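Local coordinates for acetyl-CoA hydrolase/transferase family protein (Porphyromonas gingivalis, PDB 2NVV), which probably moves coenzyme A between acetyl-CoA and a carboxylate acceptor or hydrolyses acetyl-CoA, and binds zinc, at residues 6-11 and 36-41; 138-143 and 161-166; 106-111 and 115-120; 73-78 and 90-95. All coordinates share one frame; numbering follows the deposited sequence.

All four contacts lie in the N-terminal part of the chain, around its parallel sheet. Interactions 2 and 3 are buried, whereas interactions 1 and 4 are only partly so. Interaction 1 joins two helices through alanines, and interaction 4 sets a leucine of a helix against the start of strand 77-81, next to the outermost strand, and the turn before it; the two adjoin where Ala-40 CB meets Ala-74 CB at 3.9 Å. Interaction 2 is a methyl-over-imidazole contact between loops. Interaction 3, a helix end, is the one contact of the four with a hydrogen bond between its segments. Interactions 3 and 4 also border the second subunit, which touches neither 1 nor 2.

Interaction 1. Residues 6-11 and 36-41; sequences ITAEEA and PAAIAK
Ala-8 and Ala-38 bring the short helix 8-12 against helix 35-47, just where a capping box starts the first of these helices. The close part is small: Ala-38 points its methyl at the first turn of helix 8-12, against the backbone carbonyl of Ala-8, while the two CB atoms lie 4.2 Å apart. Ala-8 is buried and also packs on Val-34; Ala-38 extends the contact to Ala-12. Small side chains at both positions let the backbones come near, with the CA atoms of Glu-9 and Ala-38 at 5.6 Å. The other side is loose and open to solvent. There Glu-9 lies along the margin, adding little more than its backbone N, 4.3 Å from Ala-38 CB. The helix start is capped by its own side chains. Thr-7, at the N-cap, takes the N-H of Glu-10 on OG1 at 3.0 Å with an angle of 158°, and more weakly that of Glu-9. Glu-10 bends back to complete the box: its OE2 accepts from Thr-7 N at 3.1 Å, met from above the carboxylate plane, 47° out of it.

Interaction 2. Residues 138-143 and 161-166; sequences PTTGVG and DKHPKE
Thr-139 lays its methyl over one face of the His-163 imidazole, and Thr-140 adds a second methyl to the same ring. The first is a CH-pi contact: Thr-139 CG2 stands 4.0 Å from the ring centroid, 28° off the normal, and comes within 3.7 Å of His-163 CG. Thr-139 CB itself lies over the ring centre, 3.9 Å above the plane, so CB and CG2 together rest on this face. The approach of Thr-140 CG2 is oblique. Both threonine side chains cross the histidine at about a right angle. In Thr-139, chi1 of 50° sets OG1 between the backbone N and carbonyl carbon and leaves CG2 to meet the ring. Polar bonds run elsewhere. Thr-139 OG1 is hydrogen-bonded to Glu-126 OE2 and its carbonyl O to His-171, which hold the residue by its polar atoms, while no hydrogen bond joins the two segments. The contact thus ties the loop between strand 135-137 and helix 145-151 to the loop that leaves strand 154-160 of the parallel sheet. Helix 311-318 closes over both: Tyr-318 touches Thr-140 on one segment and Pro-164 on the other, with Ile-314 also against Thr-140.

Interaction 3. Residues 106-111 and 115-120; sequences STLAQD and GFYGKV
Asp-111, Tyr-117 and Phe-116 account for most of the surface buried here, with the aspartate set against both rings. Its CB lies 3.6 Å from Tyr-117 CE1, and its CG reaches 3.5 Å from Phe-116 CD2. With chi1 at -76°, CG stands beside the backbone N, which brings the carboxylate to Phe-116 with the carboxylate and ring planes 60° apart. Asp-111 OD1 is held from the helix itself by Gln-110 NE2 at 3.2 Å, nearly along the C-O axis. Helix 108-113 ends in a Schellman motif, with Gly-115 in the positive-phi position and Phe-116 N donating back to Asp-111 O at 2.9 Å. That turn folds the two aromatic residues back against the helix. Tyr-117 has Phe-116 CB 4.2 Å above one face of its ring, and its CE1 also meets Leu-108 CD1 at 3.7 Å. The site borders the dimer interface: Arg-432 of the second subunit makes a cation-pi contact with Phe-116, and Gly-433 of the same subunit packs on Tyr-117. The side chain of Leu-108 is about 11 Å from that of Glu-284, the predicted catalytic residue.

Interaction 4. Residues 73-78 and 90-95; sequences QADAVK and RNLINN
Leu-92 carries the whole contact from the helix side, its two methyls meeting Asp-75 and Val-77. Two residues earlier, Arg-90 turns its guanidinium elsewhere, NH2 bonding to the carbonyl of Met-373, while its own carbonyl O takes Asn-94 N at 2.9 Å. Asn-91 likewise serves the helix through its carbonyl, which accepts Asn-95 N at 2.8 Å. At Leu-92 the side chain points across to 73-78: with CG anti to the backbone N (chi1 -175°), it extends so that CD2 lies 4.2 Å from Val-77 CG2. The other methyl, CD1, is 4.1 Å from Asp-75 OD1, the aspartate crossing the leucine at about a right angle. This joins the first strand and the helix of a beta-alpha-beta unit, strand 77-81, helix 87-94 and strand 99-100, at one margin of the parallel sheet. After helix 65-73 the chain leaves helical geometry at Asp-75, which has positive phi in a Schellman motif, and then enters the strand, where Val-77 sends its side chain at the helix. Past Leu-92, Ile-93 and Asn-94 pack on Gln-467 of the second subunit. Asn-94 also touches strand 371-372 through Arg-371 and Met-372, and at Asn-95 the chain leaves helical geometry.

Interaction 1. Residues 6-11 and 36-41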
loop_
_atom_site.group_PDB
_atom_site.type_symbol
_atom_site.label_atom_id
_atom_site.label_comp_id
_atom_site.label_asym_id
_atom_site.label_seq_id
_atom_site.Cartn_x
_atom_site.Cartn_y
_atom_site.Cartn_z
ATOM N N ILE A 6 -1.243 43.822 6.560
ATOM C CA ILE A 6 -0.191 43.979 7.546
ATOM C C ILE A 6 1.176 43.569 7.017
ATOM O O ILE A 6 1.322 43.176 5.860
ATOM C CB ILE A 6 -0.494 43.142 8.799
ATOM C CG1 ILE A 6 -0.650 41.669 8.417
ATOM C CG2 ILE A 6 -1.768 43.633 9.458
ATOM C CD1 ILE A 6 -0.986 40.767 9.584
ATOM N N THR A 7 2.179 43.670 7.883
ATOM C CA THR A 7 3.547 43.315 7.528
ATOM C C THR A 7 3.840 41.877 7.919
ATOM O O THR A 7 3.074 41.253 8.646
ATOM C CB THR A 7 4.561 44.214 8.245
ATOM O OG1 THR A 7 4.490 43.980 9.655
ATOM C CG2 THR A 7 4.259 45.666 7.975
ATOM N N ALA A 8 4.957 41.356 7.437
ATOM C CA ALA A 8 5.335 39.989 7.746
ATOM C C ALA A 8 5.702 39.884 9.214
ATOM O O ALA A 8 5.713 38.794 9.781
ATOM C CB ALA A 8 6.507 39.559 6.884
ATOM N N GLU A 9 6.000 41.022 9.828
ATOM C CA GLU A 9 6.376 41.050 11.232
ATOM C C GLU A 9 5.143 41.044 12.122
ATOM O O GLU A 9 5.124 40.380 13.160
ATOM C CB GLU A 9 7.224 42.283 11.528
ATOM C CG GLU A 9 8.586 42.311 10.851
ATOM C CD GLU A 9 8.514 42.537 9.347
ATOM O OE1 GLU A 9 7.749 43.423 8.910
ATOM O OE2 GLU A 9 9.237 41.844 8.599
ATOM N N GLU A 10 4.118 41.789 11.717
ATOM C CA GLU A 10 2.876 41.851 12.473
ATOM C C GLU A 10 2.182 40.494 12.394
ATOM O O GLU A 10 1.610 40.011 13.375
ATOM C CB GLU A 10 1.950 42.918 11.890
ATOM C CG GLU A 10 2.555 44.306 11.802
ATOM C CD GLU A 10 1.594 45.326 11.221
ATOM O OE1 GLU A 10 0.617 45.675 11.912
ATOM O OE2 GLU A 10 1.813 45.771 10.072
ATOM N N ALA A 11 2.236 39.890 11.210
ATOM C CA ALA A 11 1.621 38.599 10.958
ATOM C C ALA A 11 2.254 37.526 11.815
ATOM O O ALA A 11 1.558 36.671 12.347
ATOM C CB ALA A 11 1.754 38.241 9.492
ATOM N N PRO A 36 7.071 33.022 7.216
ATOM C CA PRO A 36 7.825 32.035 8.003
ATOM C C PRO A 36 9.199 32.524 8.488
ATOM O O PRO A 36 9.666 32.123 9.557
ATOM C CB PRO A 36 7.906 30.822 7.069
ATOM C CG PRO A 36 7.620 31.382 5.711
ATOM C CD PRO A 36 6.588 32.427 5.959
ATOM N N ALA A 37 9.835 33.398 7.715
ATOM C CA ALA A 37 11.129 33.942 8.096
ATOM C C ALA A 37 10.952 34.899 9.278
ATOM O O ALA A 37 11.817 34.989 10.154
ATOM C CB ALA A 37 11.755 34.672 6.915
ATOM N N ALA A 38 9.832 35.617 9.290
ATOM C CA ALA A 38 9.526 36.558 10.364
ATOM C C ALA A 38 9.200 35.792 11.649
ATOM O O ALA A 38 9.384 36.311 12.751
ATOM C CB ALA A 38 8.363 37.431 9.969
ATOM N N ILE A 39 8.705 34.565 11.501
ATOM C CA ILE A 39 8.386 33.716 12.646
ATOM C C ILE A 39 9.714 33.275 13.234
ATOM O O ILE A 39 9.889 33.232 14.450
ATOM C CB ILE A 39 7.657 32.418 12.237
ATOM C CG1 ILE A 39 6.416 32.719 11.394
ATOM C CG2 ILE A 39 7.321 31.625 13.476
ATOM C CD1 ILE A 39 5.351 33.462 12.115
ATOM N N ALA A 40 10.643 32.933 12.344
ATOM C CA ALA A 40 11.969 32.489 12.734
ATOM C C ALA A 40 12.683 33.542 13.569
ATOM O O ALA A 40 13.263 33.214 14.601
ATOM C CB ALA A 40 12.784 32.159 11.501
ATOM N N LYS A 41 12.651 34.798 13.123
ATOM C CA LYS A 41 13.296 35.890 13.863
ATOM C C LYS A 41 12.706 35.871 15.269
ATOM O O LYS A 41 13.416 35.806 16.277
ATOM C CB LYS A 41 12.969 37.244 13.235
ATOM C CG LYS A 41 13.147 37.339 11.733
ATOM C CD LYS A 41 14.586 37.589 11.334
ATOM C CE LYS A 41 14.668 37.868 9.833
ATOM N NZ LYS A 41 16.072 38.063 9.377
#

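Interaction 2. Residues 138-143 and 161-166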
loop_
_atom_site.group_PDB
_atom_site.type_symbol
_atom_site.label_atom_id
_atom_site.label_comp_id
_atom_site.label_asym_id
_atom_site.label_seq_id
_atom_site.Cartn_x
_atom_site.Cartn_y
_atom_site.Cartn_z
ATOM N N PRO A 138 -5.358 29.998 -4.842
ATOM C CA PRO A 138 -3.993 29.504 -4.638
ATOM C C PRO A 138 -3.094 29.915 -5.793
ATOM O O PRO A 138 -3.570 30.453 -6.793
ATOM C CB PRO A 138 -4.163 27.983 -4.606
ATOM C CG PRO A 138 -5.618 27.766 -4.393
ATOM C CD PRO A 138 -6.264 28.882 -5.140
ATOM N N THR A 139 -1.798 29.656 -5.662
ATOM C CA THR A 139 -0.881 29.990 -6.726
ATOM C C THR A 139 -0.505 28.743 -7.506
ATOM O O THR A 139 -1.347 28.156 -8.183
ATOM C CB THR A 139 0.391 30.689 -6.209
ATOM O OG1 THR A 139 0.957 29.936 -5.137
ATOM C CG2 THR A 139 0.065 32.084 -5.731
ATOM N N THR A 140 0.744 28.313 -7.394
ATOM C CA THR A 140 1.207 27.162 -8.163
ATOM C C THR A 140 1.251 25.791 -7.478
ATOM O O THR A 140 1.678 24.816 -8.092
ATOM C CB THR A 140 2.594 27.477 -8.763
ATOM O OG1 THR A 140 3.471 27.941 -7.726
ATOM C CG2 THR A 140 2.468 28.552 -9.840
ATOM N N GLY A 141 0.810 25.712 -6.224
ATOM C CA GLY A 141 0.817 24.446 -5.514
ATOM C C GLY A 141 -0.384 24.360 -4.604
ATOM O O GLY A 141 -0.711 25.343 -3.959
ATOM N N VAL A 142 -1.048 23.207 -4.534
ATOM C CA VAL A 142 -2.231 23.074 -3.679
ATOM C C VAL A 142 -1.980 22.371 -2.345
ATOM O O VAL A 142 -2.302 22.905 -1.294
ATOM C CB VAL A 142 -3.383 22.347 -4.415
ATOM C CG1 VAL A 142 -4.647 22.364 -3.542
ATOM C CG2 VAL A 142 -3.661 23.039 -5.755
ATOM N N GLY A 143 -1.419 21.171 -2.390
ATOM C CA GLY A 143 -1.131 20.437 -1.172
ATOM C C GLY A 143 -2.347 20.111 -0.330
ATOM O O GLY A 143 -3.261 19.418 -0.781
ATOM N N ASP A 161 2.479 39.269 -5.895
ATOM C CA ASP A 161 2.401 40.102 -7.097
ATOM C C ASP A 161 2.556 39.310 -8.397
ATOM O O ASP A 161 1.846 39.535 -9.365
ATOM C CB ASP A 161 3.529 41.137 -7.070
ATOM C CG ASP A 161 3.040 42.519 -6.773
ATOM O OD1 ASP A 161 2.210 43.016 -7.559
ATOM O OD2 ASP A 161 3.478 43.109 -5.762
ATOM N N LYS A 162 3.514 38.393 -8.393
ATOM C CA LYS A 162 3.859 37.588 -9.553
ATOM C C LYS A 162 2.850 36.582 -10.093
ATOM O O LYS A 162 3.022 36.065 -11.200
ATOM C CB LYS A 162 5.183 36.882 -9.272
ATOM C CG LYS A 162 6.337 37.844 -8.996
ATOM C CD LYS A 162 6.362 38.976 -10.020
ATOM C CE LYS A 162 7.747 39.570 -10.185
ATOM N NZ LYS A 162 8.317 40.014 -8.892
ATOM N N HIS A 163 1.800 36.293 -9.336
ATOM C CA HIS A 163 0.809 35.338 -9.812
ATOM C C HIS A 163 -0.524 36.027 -10.048
ATOM O O HIS A 163 -1.183 36.467 -9.104
ATOM C CB HIS A 163 0.666 34.188 -8.822
ATOM C CG HIS A 163 1.929 33.407 -8.630
ATOM N ND1 HIS A 163 2.876 33.730 -7.678
ATOM C CD2 HIS A 163 2.418 32.331 -9.288
ATOM C CE1 HIS A 163 3.889 32.887 -7.759
ATOM N NE2 HIS A 163 3.636 32.028 -8.730
ATOM N N PRO A 164 -0.929 36.138 -11.326
ATOM C CA PRO A 164 -2.172 36.772 -11.777
ATOM C C PRO A 164 -3.459 36.029 -11.442
ATOM O O PRO A 164 -3.505 34.807 -11.449
ATOM C CB PRO A 164 -1.950 36.903 -13.280
ATOM C CG PRO A 164 -1.166 35.673 -13.594
ATOM C CD PRO A 164 -0.155 35.640 -12.479
ATOM N N LYS A 165 -4.515 36.782 -11.164
ATOM C CA LYS A 165 -5.805 36.191 -10.832
ATOM C C LYS A 165 -6.456 35.555 -12.051
ATOM O O LYS A 165 -7.518 34.931 -11.942
ATOM C CB LYS A 165 -6.730 37.258 -10.240
ATOM C CG LYS A 165 -6.728 38.550 -11.029
ATOM C CD LYS A 165 -7.567 39.621 -10.356
ATOM C CE LYS A 165 -7.220 41.005 -10.904
ATOM N NZ LYS A 165 -7.273 41.073 -12.402
ATOM N N GLU A 166 -5.827 35.723 -13.215
ATOM C CA GLU A 166 -6.340 35.137 -14.454
ATOM C C GLU A 166 -6.154 33.621 -14.415
ATOM O O GLU A 166 -6.689 32.890 -15.251
ATOM C CB GLU A 166 -5.614 35.720 -15.659
ATOM C CG GLU A 166 -6.121 37.091 -16.071
ATOM C CD GLU A 166 -5.696 38.197 -15.124
ATOM O OE1 GLU A 166 -6.341 39.269 -15.142
ATOM O OE2 GLU A 166 -4.714 38.003 -14.374
#

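Interaction 3. Residues 106-111 and 115-120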
loop_
_atom_site.group_PDB
_atom_site.type_symbol
_atom_site.label_atom_id
_atom_site.label_comp_id
_atom_site.label_asym_id
_atom_site.label_seq_id
_atom_site.Cartn_x
_atom_site.Cartn_y
_atom_site.Cartn_z
ATOM N N SER A 106 -1.305 11.315 0.126
ATOM C CA SER A 106 -2.759 11.350 -0.042
ATOM C C SER A 106 -3.567 11.214 1.248
ATOM O O SER A 106 -4.764 11.488 1.256
ATOM C CB SER A 106 -3.206 10.241 -1.000
ATOM O OG SER A 106 -3.167 8.977 -0.366
ATOM N N THR A 107 -2.924 10.801 2.338
ATOM C CA THR A 107 -3.643 10.581 3.594
ATOM C C THR A 107 -3.656 11.677 4.649
ATOM O O THR A 107 -4.493 11.624 5.547
ATOM C CB THR A 107 -3.149 9.301 4.289
ATOM O OG1 THR A 107 -1.809 9.494 4.758
ATOM C CG2 THR A 107 -3.147 8.137 3.322
ATOM N N LEU A 108 -2.756 12.658 4.555
ATOM C CA LEU A 108 -2.678 13.730 5.559
ATOM C C LEU A 108 -3.938 14.581 5.750
ATOM O O LEU A 108 -4.319 14.899 6.880
ATOM C CB LEU A 108 -1.489 14.655 5.265
ATOM C CG LEU A 108 -1.277 15.803 6.263
ATOM C CD1 LEU A 108 -1.068 15.256 7.659
ATOM C CD2 LEU A 108 -0.082 16.623 5.848
ATOM N N ALA A 109 -4.571 14.960 4.646
ATOM C CA ALA A 109 -5.781 15.771 4.712
ATOM C C ALA A 109 -6.920 15.126 5.502
ATOM O O ALA A 109 -7.445 15.726 6.441
ATOM C CB ALA A 109 -6.260 16.113 3.310
ATOM N N GLN A 110 -7.307 13.911 5.132
ATOM C CA GLN A 110 -8.397 13.257 5.833
ATOM C C GLN A 110 -8.048 12.895 7.263
ATOM O O GLN A 110 -8.897 12.973 8.150
ATOM C CB GLN A 110 -8.860 11.999 5.092
ATOM C CG GLN A 110 -7.793 10.964 4.893
ATOM C CD GLN A 110 -8.361 9.591 4.557
ATOM O OE1 GLN A 110 -9.261 9.460 3.729
ATOM N NE2 GLN A 110 -7.822 8.561 5.192
ATOM N N ASP A 111 -6.804 12.495 7.493
ATOM C CA ASP A 111 -6.375 12.114 8.833
ATOM C C ASP A 111 -6.360 13.309 9.763
ATOM O O ASP A 111 -6.434 13.161 10.983
ATOM C CB ASP A 111 -4.997 11.454 8.777
ATOM C CG ASP A 111 -5.061 10.026 8.272
ATOM O OD1 ASP A 111 -6.119 9.631 7.742
ATOM O OD2 ASP A 111 -4.056 9.295 8.399
ATOM N N GLY A 115 -8.914 13.854 13.094
ATOM C CA GLY A 115 -8.397 14.266 14.382
ATOM C C GLY A 115 -7.164 13.496 14.812
ATOM O O GLY A 115 -6.744 13.602 15.974
ATOM N N PHE A 116 -6.578 12.730 13.889
ATOM C CA PHE A 116 -5.399 11.926 14.207
ATOM C C PHE A 116 -4.198 12.735 14.692
ATOM O O PHE A 116 -3.422 12.272 15.524
ATOM C CB PHE A 116 -5.009 11.074 13.005
ATOM C CG PHE A 116 -5.999 9.993 12.683
ATOM C CD1 PHE A 116 -7.097 9.763 13.510
ATOM C CD2 PHE A 116 -5.844 9.199 11.547
ATOM C CE1 PHE A 116 -8.025 8.759 13.209
ATOM C CE2 PHE A 116 -6.772 8.187 11.239
ATOM C CZ PHE A 116 -7.863 7.973 12.076
ATOM N N TYR A 117 -4.036 13.939 14.158
ATOM C CA TYR A 117 -2.949 14.826 14.558
ATOM C C TYR A 117 -3.739 15.973 15.144
ATOM O O TYR A 117 -4.750 16.376 14.584
ATOM C CB TYR A 117 -2.130 15.280 13.339
ATOM C CG TYR A 117 -1.767 14.130 12.417
ATOM C CD1 TYR A 117 -2.400 13.976 11.173
ATOM C CD2 TYR A 117 -0.839 13.162 12.812
ATOM C CE1 TYR A 117 -2.120 12.891 10.353
ATOM C CE2 TYR A 117 -0.555 12.076 12.002
ATOM C CZ TYR A 117 -1.197 11.941 10.774
ATOM O OH TYR A 117 -0.921 10.849 9.971
ATOM N N GLY A 118 -3.284 16.482 16.272
ATOM C CA GLY A 118 -3.992 17.534 16.975
ATOM C C GLY A 118 -4.796 18.594 16.252
ATOM O O GLY A 118 -5.581 18.327 15.344
ATOM N N LYS A 119 -4.597 19.829 16.699
ATOM C CA LYS A 119 -5.281 20.987 16.155
ATOM C C LYS A 119 -4.379 21.788 15.207
ATOM O O LYS A 119 -3.159 21.714 15.284
ATOM C CB LYS A 119 -5.724 21.900 17.303
ATOM C CG LYS A 119 -6.405 23.181 16.838
ATOM C CD LYS A 119 -6.050 24.390 17.709
ATOM C CE LYS A 119 -6.585 24.264 19.129
ATOM N NZ LYS A 119 -6.352 25.506 19.927
ATOM N N VAL A 120 -5.002 22.540 14.305
ATOM C CA VAL A 120 -4.283 23.413 13.385
ATOM C C VAL A 120 -4.630 24.803 13.922
ATOM O O VAL A 120 -5.779 25.247 13.827
ATOM C CB VAL A 120 -4.808 23.317 11.931
ATOM C CG1 VAL A 120 -3.947 24.176 11.035
ATOM C CG2 VAL A 120 -4.802 21.886 11.444
#

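Interaction 4. Residues 73-78 and 90-95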
loop_
_atom_site.group_PDB
_atom_site.type_symbol
_atom_site.label_atom_id
_atom_site.label_comp_id
_atom_site.label_asym_id
_atom_site.label_seq_id
_atom_site.Cartn_x
_atom_site.Cartn_y
_atom_site.Cartn_z
ATOM N N GLN A 73 16.914 26.375 10.892
ATOM C CA GLN A 73 18.095 27.087 11.367
ATOM C C GLN A 73 17.737 27.798 12.666
ATOM O O GLN A 73 18.591 28.024 13.519
ATOM C CB GLN A 73 18.563 28.121 10.338
ATOM C CG GLN A 73 18.964 27.554 8.996
ATOM C CD GLN A 73 19.502 28.620 8.040
ATOM O OE1 GLN A 73 18.910 29.699 7.876
ATOM N NE2 GLN A 73 20.623 28.313 7.393
ATOM N N ALA A 74 16.464 28.158 12.799
ATOM C CA ALA A 74 15.955 28.832 13.993
ATOM C C ALA A 74 15.687 27.830 15.113
ATOM O O ALA A 74 15.393 28.218 16.244
ATOM C CB ALA A 74 14.671 29.581 13.662
ATOM N N ASP A 75 15.793 26.545 14.797
ATOM C CA ASP A 75 15.550 25.491 15.776
ATOM C C ASP A 75 14.171 25.704 16.412
ATOM O O ASP A 75 14.020 25.690 17.623
ATOM C CB ASP A 75 16.656 25.502 16.843
ATOM C CG ASP A 75 16.581 24.299 17.790
ATOM O OD1 ASP A 75 16.040 23.245 17.389
ATOM O OD2 ASP A 75 17.074 24.406 18.934
ATOM N N ALA A 76 13.164 25.894 15.566
ATOM C CA ALA A 76 11.805 26.141 16.035
ATOM C C ALA A 76 10.838 25.111 15.499
ATOM O O ALA A 76 9.655 25.392 15.346
ATOM C CB ALA A 76 11.353 27.553 15.612
ATOM N N VAL A 77 11.336 23.916 15.221
ATOM C CA VAL A 77 10.490 22.857 14.688
ATOM C C VAL A 77 10.189 21.826 15.766
ATOM O O VAL A 77 11.059 21.019 16.089
ATOM C CB VAL A 77 11.194 22.118 13.517
ATOM C CG1 VAL A 77 10.265 21.088 12.921
ATOM C CG2 VAL A 77 11.657 23.108 12.471
ATOM N N LYS A 78 8.977 21.829 16.319
ATOM C CA LYS A 78 8.662 20.837 17.348
ATOM C C LYS A 78 8.379 19.497 16.672
ATOM O O LYS A 78 8.763 18.442 17.178
ATOM C CB LYS A 78 7.476 21.280 18.222
ATOM C CG LYS A 78 6.096 21.048 17.646
ATOM C CD LYS A 78 5.006 21.268 18.718
ATOM C CE LYS A 78 5.241 20.375 19.932
ATOM N NZ LYS A 78 4.126 20.440 20.935
ATOM N N ARG A 90 16.764 18.600 7.166
ATOM C CA ARG A 90 17.207 17.215 7.056
ATOM C C ARG A 90 18.280 16.871 8.075
ATOM O O ARG A 90 18.252 15.792 8.664
ATOM C CB ARG A 90 17.730 16.944 5.655
ATOM C CG ARG A 90 18.229 15.511 5.414
ATOM C CD ARG A 90 18.209 15.210 3.921
ATOM N NE ARG A 90 18.752 16.338 3.175
ATOM C CZ ARG A 90 18.226 16.839 2.064
ATOM N NH1 ARG A 90 18.810 17.871 1.474
ATOM N NH2 ARG A 90 17.126 16.326 1.539
ATOM N N ASN A 91 19.226 17.780 8.285
ATOM C CA ASN A 91 20.291 17.549 9.261
ATOM C C ASN A 91 19.708 17.610 10.664
ATOM O O ASN A 91 20.028 16.783 11.517
ATOM C CB ASN A 91 21.387 18.605 9.116
ATOM C CG ASN A 91 22.170 18.454 7.835
ATOM O OD1 ASN A 91 22.900 19.366 7.433
ATOM N ND2 ASN A 91 22.029 17.301 7.184
ATOM N N LEU A 92 18.854 18.605 10.898
ATOM C CA LEU A 92 18.207 18.772 12.195
ATOM C C LEU A 92 17.525 17.456 12.569
ATOM O O LEU A 92 17.581 17.015 13.714
ATOM C CB LEU A 92 17.169 19.887 12.111
ATOM C CG LEU A 92 16.447 20.301 13.391
ATOM C CD1 LEU A 92 17.455 20.893 14.353
ATOM C CD2 LEU A 92 15.356 21.317 13.079
ATOM N N ILE A 93 16.889 16.837 11.579
ATOM C CA ILE A 93 16.193 15.572 11.754
ATOM C C ILE A 93 17.160 14.437 12.053
ATOM O O ILE A 93 17.034 13.765 13.077
ATOM C CB ILE A 93 15.404 15.185 10.489
ATOM C CG1 ILE A 93 14.301 16.212 10.220
ATOM C CG2 ILE A 93 14.820 13.793 10.655
ATOM C CD1 ILE A 93 13.646 16.080 8.845
ATOM N N ASN A 94 18.119 14.227 11.152
ATOM C CA ASN A 94 19.109 13.147 11.296
ATOM C C ASN A 94 19.991 13.284 12.532
ATOM O O ASN A 94 20.643 12.335 12.939
ATOM C CB ASN A 94 19.971 13.047 10.029
ATOM C CG ASN A 94 19.223 12.414 8.860
ATOM O OD1 ASN A 94 19.326 12.873 7.716
ATOM N ND2 ASN A 94 18.479 11.351 9.138
ATOM N N ASN A 95 20.016 14.470 13.122
ATOM C CA ASN A 95 20.780 14.692 14.349
ATOM C C ASN A 95 19.844 14.488 15.545
ATOM O O ASN A 95 20.215 14.747 16.685
ATOM C CB ASN A 95 21.368 16.106 14.381
ATOM C CG ASN A 95 22.557 16.257 13.462
ATOM O OD1 ASN A 95 22.840 17.350 12.963
ATOM N ND2 ASN A 95 23.271 15.161 13.237
#